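Local coordinates for putative peptidyl-arginine deiminase family protein (Campylobacter jejuni subsp. jejuni serotype O:2, PDB 6B10) that probably hydrolyses agmatine to N-carbamoylputrescine and ammonia, a deimination step of polyamine biosynthesis, at residues 103-108 / 183-188; 155-160 / 189-194; 87-92 / 325-330. All blocks are in the same frame, centred on the assembly; numbering follows the deposited sequence.

Overall arrangement
Six segments come along the chain in the order 87-92, 103-108, 155-160, 183-188, 189-194, 325-330, so contact 3 encloses the other two, while the segments of contacts 1 and 2 alternate. Contacts 1 and 2 have centres about 14 Å apart and touch, Leu188 packing on Gly155 and Met157; helix 175-186 of contact 1 leads straight into strand 190-194 of contact 2. Contacts 1 and 3, also about 14 Å apart between centres, do not touch but share one potassium ion, which ties strand 101-108 to the helix at 88-91. Contacts 2 and 3 lie farthest apart, about 20 Å between centres. Each contact involves a different sheet of the deiminase fold.

Contact 1 of 3, residues 103-108 / 183-188; sequences KALDFT and KEIFGL. With K (potassium ion), chain E.
Phe107 and Leu105 both turn CG away from their own carbonyl carbon to lie beside the backbone N (chi1 -68° in Phe107), and this swings the two side chains off one face of the strand toward Ile185 and Phe186. The arrangement is a helix end packed on a beta-sheet: strand 101-108, an inner strand of a four-stranded mixed sheet in this alpha/beta deiminase fold, meets the last turn of helix 175-186.

The two phenylalanines approach from opposite directions, and Phe107 CZ comes 3.6 Å from Phe186 CZ. Their planes are only 23° apart, yet the rings are slid so far past each other that they barely overlap, with centroids separated by 5.8 Å. Ile185 CG2 fills the angle between them: it comes to the edge of the Phe107 ring, 3.9 Å from CZ, and also sits above one face of its neighbour Phe186, toward the rim. Leu105 CD1 closes the group, 4.1 Å from Ile185 CG2, and touches the Phe186 ring obliquely. Phe151 meets the Phe186 ring too, and Ile96 on the adjoining strand 94-98 touches both Phe186 and Leu105.

The helix is closed by a Schellman motif: Gly187 takes positive phi, and Leu188 N reaches back to Lys183 O at 2.9 Å.

The strand serves a second purpose away from this apolar patch. Asp106 holds CG anti to its backbone N (chi1 180°), which carries the carboxylate away from the helix to a potassium ion. Phe91 O and a water complete the ligands seen here, while the strand itself supplies two: Asp106 OD1 at 2.8 Å from the potassium and the backbone Phe107 O at 2.5 Å.

Contact 2 of 3, residues 155-160 / 189-194; sequences GVMLTS and KQIIWL
Ile192 leans across Leu158 and Val156 where two parallel strands, 156-160 and 190-194, lie side by side. They are the two strands of a right-handed beta-alpha-beta crossover, with helices 161-167 and 175-186 in the connection packed over the face that carries Ile191 and Trp193.

Ile192 can be followed outward on the other face. Its CB rests 3.7 Å from Leu158 CD1. The first torsion (chi1 -63°) sends the two branches different ways: CG2, anti to the backbone N, meets the same Leu158 CD1 at 3.6 Å, whereas CG1 lies beside the N and carries CD1 back toward the start of the neighbouring strand. There CD1 ends 3.8 Å from Val156 CG1. Thr246 and Phe248, from a loop, also touch this isoleucine.

On the helix-covered face, Thr159 and Trp193 point the same way, and Thr159 CG2 lies over the indole as a CH-pi contact, 4.0 Å from the centroid of the six-membered ring and 20° off its normal. Ile191 CG2 sits above the same face of the ring, toward its rim, and touches Thr159 CG2 as well. The polar ends are taken by partners beyond the two strands: Thr159 OG1 bonds Ser148 O, and Trp193 NE1 bonds Asp179 OD1.

The backbones are joined in parallel register, Met157 and Thr159 each using both N and O to bridge to residues on either side of their partners. The ladder begins at Gly155 O, which accepts two bonds at once, from Lys189 N at 2.8 Å and from Gln190 N at 3.2 Å. It finishes with Leu194 N giving its hydrogen to Thr159 O at 2.8 Å, in the carbonyl plane and virtually straight at 179°.

Contact 3 of 3, residues 87-92 / 325-330; sequences WIRDFG and CQNRFK. With K (potassium ion), chain E.
Arg89 grips Asn327 end-on, with both terminal nitrogens on a single oxygen: NH2 lies 2.8 Å from Asn327 OD1 and NH1 lies 3.1 Å from that same Asn327 OD1. This bond pair links the short, weakly bonded helix 88-91 to strand 326-329, an outermost strand of a mixed sheet in a fold of the guanidino-modifying enzyme clan.

Asn327 OD1 sits close to the guanidinium plane, but the amide is turned about 50° against it. NH1 approaches nearly in line with the carbonyl bond, whereas NH2 comes from above its plane. Gln19 OE1 takes the other end of the amide, Asn327 ND2, which helps hold OD1 toward the arginine. Also in the guanidinium plane, Cys325 SG accepts a weak bond from Arg89 NH2 at 3.6 Å.

The arginine reaches this position by bending at chi2 (76°) and again at chi3, folding its chain around Cys325 O. That carbonyl oxygen is near Arg89 NE but badly angled for a bond; NE donates to His322 O instead. Gln326 OE1 stands over one face of the guanidinium, its amide plane 68° from it. There it is poorly placed for NH1 and is engaged by the backbone Asn327 N at 2.9 Å, on a lone pair in the carbonyl plane. A buried positive group is thus surrounded by oxygen atoms, which probably stabilise its charge, with Glu15 as a distant, weak counter-ion.

Outside this polar cluster one apolar contact is tight: Ile88 CG2 presses on the strand backbone, 3.4 Å from Cys325 CA. From the same helical turn Phe91 O binds the potassium ion at 2.8 Å, and a water on that same potassium donates to Asp90 O at 3.0 Å.

Contact 1 of 3, residues 103-108 / 183-188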
loop_
_atom_site.group_PDB
_atom_site.type_symbol
_atom_site.label_atom_id
_atom_site.label_comp_id
_atom_site.label_asym_id
_atom_site.label_seq_id
_atom_site.Cartn_x
_atom_site.Cartn_y
_atom_site.Cartn_z
ATOM N N LYS A 103 11.329 -5.992 -12.705
ATOM C CA LYS A 103 11.047 -7.399 -12.498
ATOM C C LYS A 103 10.110 -7.518 -11.316
ATOM O O LYS A 103 10.362 -6.935 -10.259
ATOM C CB LYS A 103 12.347 -8.162 -12.227
ATOM C CG LYS A 103 12.188 -9.674 -12.199
ATOM N N ALA A 104 9.028 -8.268 -11.497
ATOM C CA ALA A 104 8.025 -8.434 -10.461
ATOM C C ALA A 104 8.347 -9.646 -9.601
ATOM O O ALA A 104 8.746 -10.695 -10.113
ATOM C CB ALA A 104 6.646 -8.574 -11.080
ATOM N N LEU A 105 8.159 -9.491 -8.294
ATOM C CA LEU A 105 8.422 -10.549 -7.331
ATOM C C LEU A 105 7.103 -11.049 -6.759
ATOM O O LEU A 105 6.209 -10.254 -6.458
ATOM C CB LEU A 105 9.320 -10.035 -6.200
ATOM C CG LEU A 105 10.581 -9.264 -6.601
ATOM C CD1 LEU A 105 11.356 -8.863 -5.358
ATOM C CD2 LEU A 105 11.468 -10.070 -7.537
ATOM N N ASP A 106 6.990 -12.366 -6.619
ATOM C CA ASP A 106 5.810 -13.000 -6.037
ATOM C C ASP A 106 6.255 -13.689 -4.753
ATOM O O ASP A 106 6.796 -14.792 -4.777
ATOM C CB ASP A 106 5.190 -13.996 -7.033
ATOM C CG ASP A 106 3.946 -14.706 -6.489
ATOM O OD1 ASP A 106 3.352 -14.252 -5.486
ATOM O OD2 ASP A 106 3.556 -15.736 -7.078
ATOM N N PHE A 107 6.052 -13.005 -3.633
ATOM C CA PHE A 107 6.338 -13.564 -2.317
ATOM C C PHE A 107 5.234 -14.537 -1.926
ATOM O O PHE A 107 4.118 -14.449 -2.436
ATOM C CB PHE A 107 6.451 -12.445 -1.287
ATOM C CG PHE A 107 7.649 -11.568 -1.493
ATOM C CD1 PHE A 107 7.590 -10.470 -2.344
ATOM C CD2 PHE A 107 8.845 -11.851 -0.847
ATOM C CE1 PHE A 107 8.704 -9.668 -2.541
ATOM C CE2 PHE A 107 9.956 -11.051 -1.036
ATOM C CZ PHE A 107 9.886 -9.956 -1.882
ATOM N N THR A 108 5.532 -15.466 -1.030
ATOM C CA THR A 108 4.523 -16.426 -0.601
ATOM C C THR A 108 3.617 -15.782 0.450
ATOM O O THR A 108 4.093 -15.154 1.393
ATOM C CB THR A 108 5.159 -17.728 -0.082
ATOM O OG1 THR A 108 6.107 -17.434 0.949
ATOM C CG2 THR A 108 5.870 -18.450 -1.224
ATOM N N LYS A 183 17.514 -7.213 2.942
ATOM C CA LYS A 183 18.467 -6.311 2.313
ATOM C C LYS A 183 18.970 -6.863 0.985
ATOM O O LYS A 183 19.162 -6.110 0.022
ATOM C CB LYS A 183 19.638 -6.023 3.254
ATOM C CG LYS A 183 19.251 -5.109 4.406
ATOM C CD LYS A 183 20.402 -4.860 5.362
ATOM C CE LYS A 183 20.040 -3.760 6.341
ATOM N NZ LYS A 183 20.931 -3.759 7.530
ATOM N N GLU A 184 19.157 -8.178 0.933
ATOM C CA GLU A 184 19.640 -8.836 -0.275
ATOM C C GLU A 184 18.582 -8.857 -1.366
ATOM O O GLU A 184 18.892 -8.630 -2.537
ATOM C CB GLU A 184 20.105 -10.258 0.043
ATOM C CG GLU A 184 21.391 -10.272 0.848
ATOM C CD GLU A 184 21.722 -11.630 1.414
ATOM O OE1 GLU A 184 20.901 -12.564 1.268
ATOM O OE2 GLU A 184 22.814 -11.754 2.010
ATOM N N ILE A 185 17.340 -9.117 -0.973
ATOM C CA ILE A 185 16.219 -9.159 -1.906
ATOM C C ILE A 185 15.938 -7.793 -2.538
ATOM O O ILE A 185 15.641 -7.704 -3.726
ATOM C CB ILE A 185 14.936 -9.639 -1.199
ATOM C CG1 ILE A 185 15.065 -11.113 -0.801
ATOM C CG2 ILE A 185 13.726 -9.453 -2.102
ATOM C CD1 ILE A 185 14.064 -11.565 0.240
ATOM N N PHE A 186 16.013 -6.732 -1.739
ATOM C CA PHE A 186 15.643 -5.401 -2.215
ATOM C C PHE A 186 16.846 -4.475 -2.463
ATOM O O PHE A 186 16.670 -3.293 -2.754
ATOM C CB PHE A 186 14.650 -4.767 -1.230
ATOM C CG PHE A 186 13.284 -5.384 -1.271
ATOM C CD1 PHE A 186 12.439 -5.155 -2.350
ATOM C CD2 PHE A 186 12.832 -6.187 -0.232
ATOM C CE1 PHE A 186 11.177 -5.725 -2.399
ATOM C CE2 PHE A 186 11.570 -6.756 -0.272
ATOM C CZ PHE A 186 10.741 -6.527 -1.358
ATOM N N GLY A 187 18.060 -5.010 -2.360
ATOM C CA GLY A 187 19.270 -4.217 -2.560
ATOM C C GLY A 187 19.395 -3.049 -1.600
ATOM O O GLY A 187 19.797 -1.955 -1.977
ATOM N N LEU A 188 19.059 -3.284 -0.347
ATOM C CA LEU A 188 18.968 -2.204 0.634
ATOM C C LEU A 188 20.284 -1.974 1.367
ATOM O O LEU A 188 21.065 -2.899 1.544
ATOM C CB LEU A 188 17.870 -2.525 1.649
ATOM C CG LEU A 188 16.495 -2.797 1.050
ATOM C CD1 LEU A 188 15.575 -3.416 2.087
ATOM C CD2 LEU A 188 15.901 -1.514 0.502
HETATM K K K E . 2.149 -13.096 -3.223
HETATM O O HOH W 1 2.477 -11.579 -0.654
#

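Contact 2 of 3, residues 155-160 / 189-194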
loop_
_atom_site.group_PDB
_atom_site.type_symbol
_atom_site.label_atom_id
_atom_site.label_comp_id
_atom_site.label_asym_id
_atom_site.label_seq_id
_atom_site.Cartn_x
_atom_site.Cartn_y
_atom_site.Cartn_z
ATOM N N GLY A 155 17.693 3.046 -0.976
ATOM C CA GLY A 155 18.217 1.892 -0.267
ATOM C C GLY A 155 17.707 1.730 1.150
ATOM O O GLY A 155 18.144 0.821 1.864
ATOM N N VAL A 156 16.786 2.589 1.571
ATOM C CA VAL A 156 16.234 2.490 2.910
ATOM C C VAL A 156 14.826 1.910 2.846
ATOM O O VAL A 156 14.037 2.266 1.961
ATOM C CB VAL A 156 16.215 3.857 3.630
ATOM C CG1 VAL A 156 15.812 3.687 5.085
ATOM C CG2 VAL A 156 17.580 4.530 3.554
ATOM N N MET A 157 14.513 1.028 3.792
ATOM C CA MET A 157 13.174 0.460 3.910
ATOM C C MET A 157 12.659 0.612 5.331
ATOM O O MET A 157 13.403 0.458 6.292
ATOM C CB MET A 157 13.158 -1.022 3.524
ATOM C CG MET A 157 11.763 -1.644 3.540
ATOM S SD MET A 157 11.757 -3.406 3.164
ATOM C CE MET A 157 12.291 -4.073 4.737
ATOM N N LEU A 158 11.366 0.881 5.439
ATOM C CA LEU A 158 10.692 1.080 6.701
ATOM C C LEU A 158 9.794 -0.134 6.927
ATOM O O LEU A 158 9.158 -0.623 5.995
ATOM C CB LEU A 158 9.870 2.368 6.598
ATOM C CG LEU A 158 9.386 3.163 7.800
ATOM C CD1 LEU A 158 10.510 3.475 8.772
ATOM C CD2 LEU A 158 8.722 4.448 7.308
ATOM N N THR A 159 9.776 -0.650 8.150
ATOM C CA THR A 159 8.939 -1.805 8.476
ATOM C C THR A 159 8.706 -1.892 9.983
ATOM O O THR A 159 9.384 -1.229 10.761
ATOM C CB THR A 159 9.561 -3.125 7.954
ATOM O OG1 THR A 159 8.604 -4.189 8.043
ATOM C CG2 THR A 159 10.815 -3.497 8.735
ATOM N N SER A 160 7.737 -2.706 10.381
ATOM C CA SER A 160 7.443 -2.916 11.795
ATOM C C SER A 160 7.988 -4.257 12.272
ATOM O O SER A 160 7.791 -5.283 11.619
ATOM C CB SER A 160 5.936 -2.853 12.040
ATOM O OG SER A 160 5.624 -3.266 13.362
ATOM N N LYS A 189 20.518 -0.734 1.787
ATOM C CA LYS A 189 21.615 -0.432 2.697
ATOM C C LYS A 189 21.135 -0.316 4.147
ATOM O O LYS A 189 21.938 -0.430 5.060
ATOM C CB LYS A 189 22.364 0.833 2.265
ATOM C CG LYS A 189 21.620 2.146 2.455
ATOM C CD LYS A 189 22.295 3.235 1.634
ATOM C CE LYS A 189 21.689 4.605 1.886
ATOM N NZ LYS A 189 22.064 5.556 0.801
ATOM N N GLN A 190 19.833 -0.126 4.361
ATOM C CA GLN A 190 19.313 0.103 5.705
ATOM C C GLN A 190 17.850 -0.313 5.847
ATOM O O GLN A 190 17.034 -0.070 4.954
ATOM C CB GLN A 190 19.466 1.584 6.064
ATOM C CG GLN A 190 18.827 1.992 7.383
ATOM C CD GLN A 190 19.060 3.459 7.727
ATOM O OE1 GLN A 190 19.502 4.254 6.894
ATOM N NE2 GLN A 190 18.754 3.823 8.960
ATOM N N ILE A 191 17.527 -0.932 6.978
ATOM C CA ILE A 191 16.145 -1.193 7.364
ATOM C C ILE A 191 15.871 -0.546 8.710
ATOM O O ILE A 191 16.597 -0.775 9.676
ATOM C CB ILE A 191 15.837 -2.697 7.474
ATOM C CG1 ILE A 191 15.993 -3.361 6.102
ATOM C CG2 ILE A 191 14.430 -2.907 8.018
ATOM C CD1 ILE A 191 15.814 -4.863 6.105
ATOM N N ILE A 192 14.817 0.259 8.759
ATOM C CA ILE A 192 14.344 0.865 9.992
ATOM C C ILE A 192 13.236 -0.031 10.535
ATOM O O ILE A 192 12.162 -0.152 9.931
ATOM C CB ILE A 192 13.828 2.290 9.747
ATOM C CG1 ILE A 192 14.975 3.169 9.248
ATOM C CG2 ILE A 192 13.236 2.884 11.015
ATOM C CD1 ILE A 192 14.536 4.462 8.608
ATOM N N TRP A 193 13.526 -0.680 11.659
ATOM C CA TRP A 193 12.593 -1.569 12.324
ATOM C C TRP A 193 11.869 -0.800 13.416
ATOM O O TRP A 193 12.461 -0.491 14.445
ATOM C CB TRP A 193 13.351 -2.740 12.952
ATOM C CG TRP A 193 13.974 -3.691 11.972
ATOM C CD1 TRP A 193 15.233 -3.621 11.433
ATOM C CD2 TRP A 193 13.372 -4.871 11.433
ATOM N NE1 TRP A 193 15.443 -4.689 10.581
ATOM C CE2 TRP A 193 14.314 -5.466 10.564
ATOM C CE3 TRP A 193 12.126 -5.483 11.600
ATOM C CZ2 TRP A 193 14.045 -6.644 9.869
ATOM C CZ3 TRP A 193 11.856 -6.649 10.903
ATOM C CH2 TRP A 193 12.814 -7.219 10.049
ATOM N N LEU A 194 10.596 -0.482 13.199
ATOM C CA LEU A 194 9.819 0.252 14.198
ATOM C C LEU A 194 9.178 -0.680 15.227
ATOM O O LEU A 194 8.419 -1.580 14.867
ATOM C CB LEU A 194 8.725 1.095 13.543
ATOM C CG LEU A 194 9.131 2.373 12.821
ATOM C CD1 LEU A 194 7.867 3.061 12.337
ATOM C CD2 LEU A 194 9.938 3.316 13.702
#

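Contact 3 of 3, residues 87-92 / 325-330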
loop_
_atom_site.group_PDB
_atom_site.type_symbol
_atom_site.label_atom_id
_atom_site.label_comp_id
_atom_site.label_asym_id
_atom_site.label_seq_id
_atom_site.Cartn_x
_atom_site.Cartn_y
_atom_site.Cartn_z
ATOM N N TRP A 87 -7.944 -7.129 -0.918
ATOM C CA TRP A 87 -6.774 -6.404 -0.449
ATOM C C TRP A 87 -5.548 -6.849 -1.231
ATOM O O TRP A 87 -4.732 -7.620 -0.744
ATOM C CB TRP A 87 -6.588 -6.607 1.056
ATOM C CG TRP A 87 -7.805 -6.210 1.862
ATOM C CD1 TRP A 87 -8.577 -7.029 2.634
ATOM C CD2 TRP A 87 -8.397 -4.903 1.951
ATOM N NE1 TRP A 87 -9.602 -6.314 3.205
ATOM C CE2 TRP A 87 -9.516 -5.007 2.803
ATOM C CE3 TRP A 87 -8.088 -3.656 1.396
ATOM C CZ2 TRP A 87 -10.326 -3.913 3.117
ATOM C CZ3 TRP A 87 -8.897 -2.566 1.707
ATOM C CH2 TRP A 87 -10.001 -2.704 2.559
ATOM N N ILE A 88 -5.437 -6.349 -2.458
ATOM C CA ILE A 88 -4.385 -6.786 -3.380
ATOM C C ILE A 88 -2.976 -6.384 -2.918
ATOM O O ILE A 88 -2.007 -7.070 -3.241
ATOM C CB ILE A 88 -4.660 -6.313 -4.832
ATOM C CG1 ILE A 88 -3.666 -6.953 -5.812
ATOM C CG2 ILE A 88 -4.599 -4.800 -4.954
ATOM C CD1 ILE A 88 -4.084 -6.848 -7.263
ATOM N N ARG A 89 -2.858 -5.292 -2.161
ATOM C CA ARG A 89 -1.583 -4.912 -1.539
ATOM C C ARG A 89 -0.979 -6.066 -0.712
ATOM O O ARG A 89 0.243 -6.212 -0.645
ATOM C CB ARG A 89 -1.782 -3.664 -0.660
ATOM C CG ARG A 89 -0.530 -3.100 0.021
ATOM C CD ARG A 89 0.403 -2.331 -0.904
ATOM N NE ARG A 89 -0.286 -1.316 -1.702
ATOM C CZ ARG A 89 0.308 -0.552 -2.620
ATOM N NH1 ARG A 89 1.610 -0.650 -2.836
ATOM N NH2 ARG A 89 -0.404 0.325 -3.316
ATOM N N ASP A 90 -1.826 -6.874 -0.076
ATOM C CA ASP A 90 -1.349 -8.033 0.692
ATOM C C ASP A 90 -0.626 -9.055 -0.179
ATOM O O ASP A 90 0.451 -9.533 0.184
ATOM C CB ASP A 90 -2.507 -8.756 1.399
ATOM C CG ASP A 90 -3.046 -7.998 2.597
ATOM O OD1 ASP A 90 -2.262 -7.317 3.292
ATOM O OD2 ASP A 90 -4.263 -8.113 2.860
ATOM N N PHE A 91 -1.227 -9.403 -1.316
ATOM C CA PHE A 91 -0.724 -10.518 -2.124
ATOM C C PHE A 91 -0.178 -10.154 -3.510
ATOM O O PHE A 91 0.518 -10.966 -4.114
ATOM C CB PHE A 91 -1.784 -11.633 -2.240
ATOM C CG PHE A 91 -3.023 -11.229 -2.981
ATOM C CD1 PHE A 91 -3.061 -11.261 -4.363
ATOM C CD2 PHE A 91 -4.163 -10.837 -2.290
ATOM C CE1 PHE A 91 -4.204 -10.893 -5.049
ATOM C CE2 PHE A 91 -5.309 -10.466 -2.969
ATOM C CZ PHE A 91 -5.330 -10.494 -4.352
ATOM N N GLY A 92 -0.462 -8.956 -4.010
ATOM C CA GLY A 92 -0.012 -8.552 -5.349
ATOM C C GLY A 92 1.492 -8.632 -5.573
ATOM O O GLY A 92 2.279 -8.659 -4.626
ATOM N N CYS A 325 -5.033 -1.630 -3.233
ATOM C CA CYS A 325 -4.440 -1.470 -4.550
ATOM C C CYS A 325 -2.976 -1.859 -4.585
ATOM O O CYS A 325 -2.334 -2.032 -3.547
ATOM C CB CYS A 325 -4.636 -0.039 -5.049
ATOM S SG CYS A 325 -3.810 1.255 -4.082
ATOM N N GLN A 326 -2.465 -2.045 -5.793
ATOM C CA GLN A 326 -1.053 -2.323 -5.989
ATOM C C GLN A 326 -0.559 -1.542 -7.201
ATOM O O GLN A 326 -1.282 -1.361 -8.180
ATOM C CB GLN A 326 -0.821 -3.824 -6.160
ATOM C CG GLN A 326 0.636 -4.241 -6.322
ATOM C CD GLN A 326 1.516 -3.824 -5.154
ATOM O OE1 GLN A 326 1.870 -2.649 -5.018
ATOM N NE2 GLN A 326 1.881 -4.783 -4.310
ATOM N N ASN A 327 0.673 -1.068 -7.118
ATOM C CA ASN A 327 1.255 -0.268 -8.178
ATOM C C ASN A 327 2.089 -1.156 -9.085
ATOM O O ASN A 327 2.773 -2.059 -8.615
ATOM C CB ASN A 327 2.125 0.848 -7.574
ATOM C CG ASN A 327 1.418 1.585 -6.456
ATOM O OD1 ASN A 327 1.449 1.161 -5.299
ATOM N ND2 ASN A 327 0.752 2.681 -6.799
ATOM N N ARG A 328 2.015 -0.900 -10.385
ATOM C CA ARG A 328 2.874 -1.564 -11.360
ATOM C C ARG A 328 3.608 -0.453 -12.087
ATOM O O ARG A 328 2.989 0.411 -12.708
ATOM C CB ARG A 328 2.052 -2.420 -12.329
ATOM C CG ARG A 328 2.866 -3.021 -13.469
ATOM C CD ARG A 328 2.081 -4.077 -14.237
ATOM N NE ARG A 328 2.690 -4.341 -15.544
ATOM C CZ ARG A 328 3.665 -5.220 -15.776
ATOM N NH1 ARG A 328 4.177 -5.960 -14.795
ATOM N NH2 ARG A 328 4.139 -5.361 -17.009
ATOM N N PHE A 329 4.931 -0.459 -11.980
ATOM C CA PHE A 329 5.719 0.687 -12.413
ATOM C C PHE A 329 6.028 0.651 -13.901
ATOM O O PHE A 329 5.956 -0.401 -14.535
ATOM C CB PHE A 329 6.976 0.828 -11.547
ATOM C CG PHE A 329 6.649 1.154 -10.123
ATOM C CD1 PHE A 329 6.515 2.472 -9.714
ATOM C CD2 PHE A 329 6.379 0.140 -9.211
ATOM C CE1 PHE A 329 6.158 2.779 -8.413
ATOM C CE2 PHE A 329 6.028 0.440 -7.905
ATOM C CZ PHE A 329 5.920 1.763 -7.508
ATOM N N LYS A 330 6.330 1.827 -14.438
ATOM C CA LYS A 330 6.615 2.013 -15.856
ATOM C C LYS A 330 8.111 1.853 -16.116
ATOM O O LYS A 330 8.938 2.346 -15.350
ATOM C CB LYS A 330 6.169 3.412 -16.292
ATOM C CG LYS A 330 6.243 3.684 -17.794
ATOM C CD LYS A 330 6.163 5.176 -18.068
ATOM C CE LYS A 330 6.350 5.510 -19.542
ATOM N NZ LYS A 330 5.110 5.302 -20.337
HETATM K K K E . 2.149 -13.096 -3.223
HETATM O O HOH W 1 2.477 -11.579 -0.654
#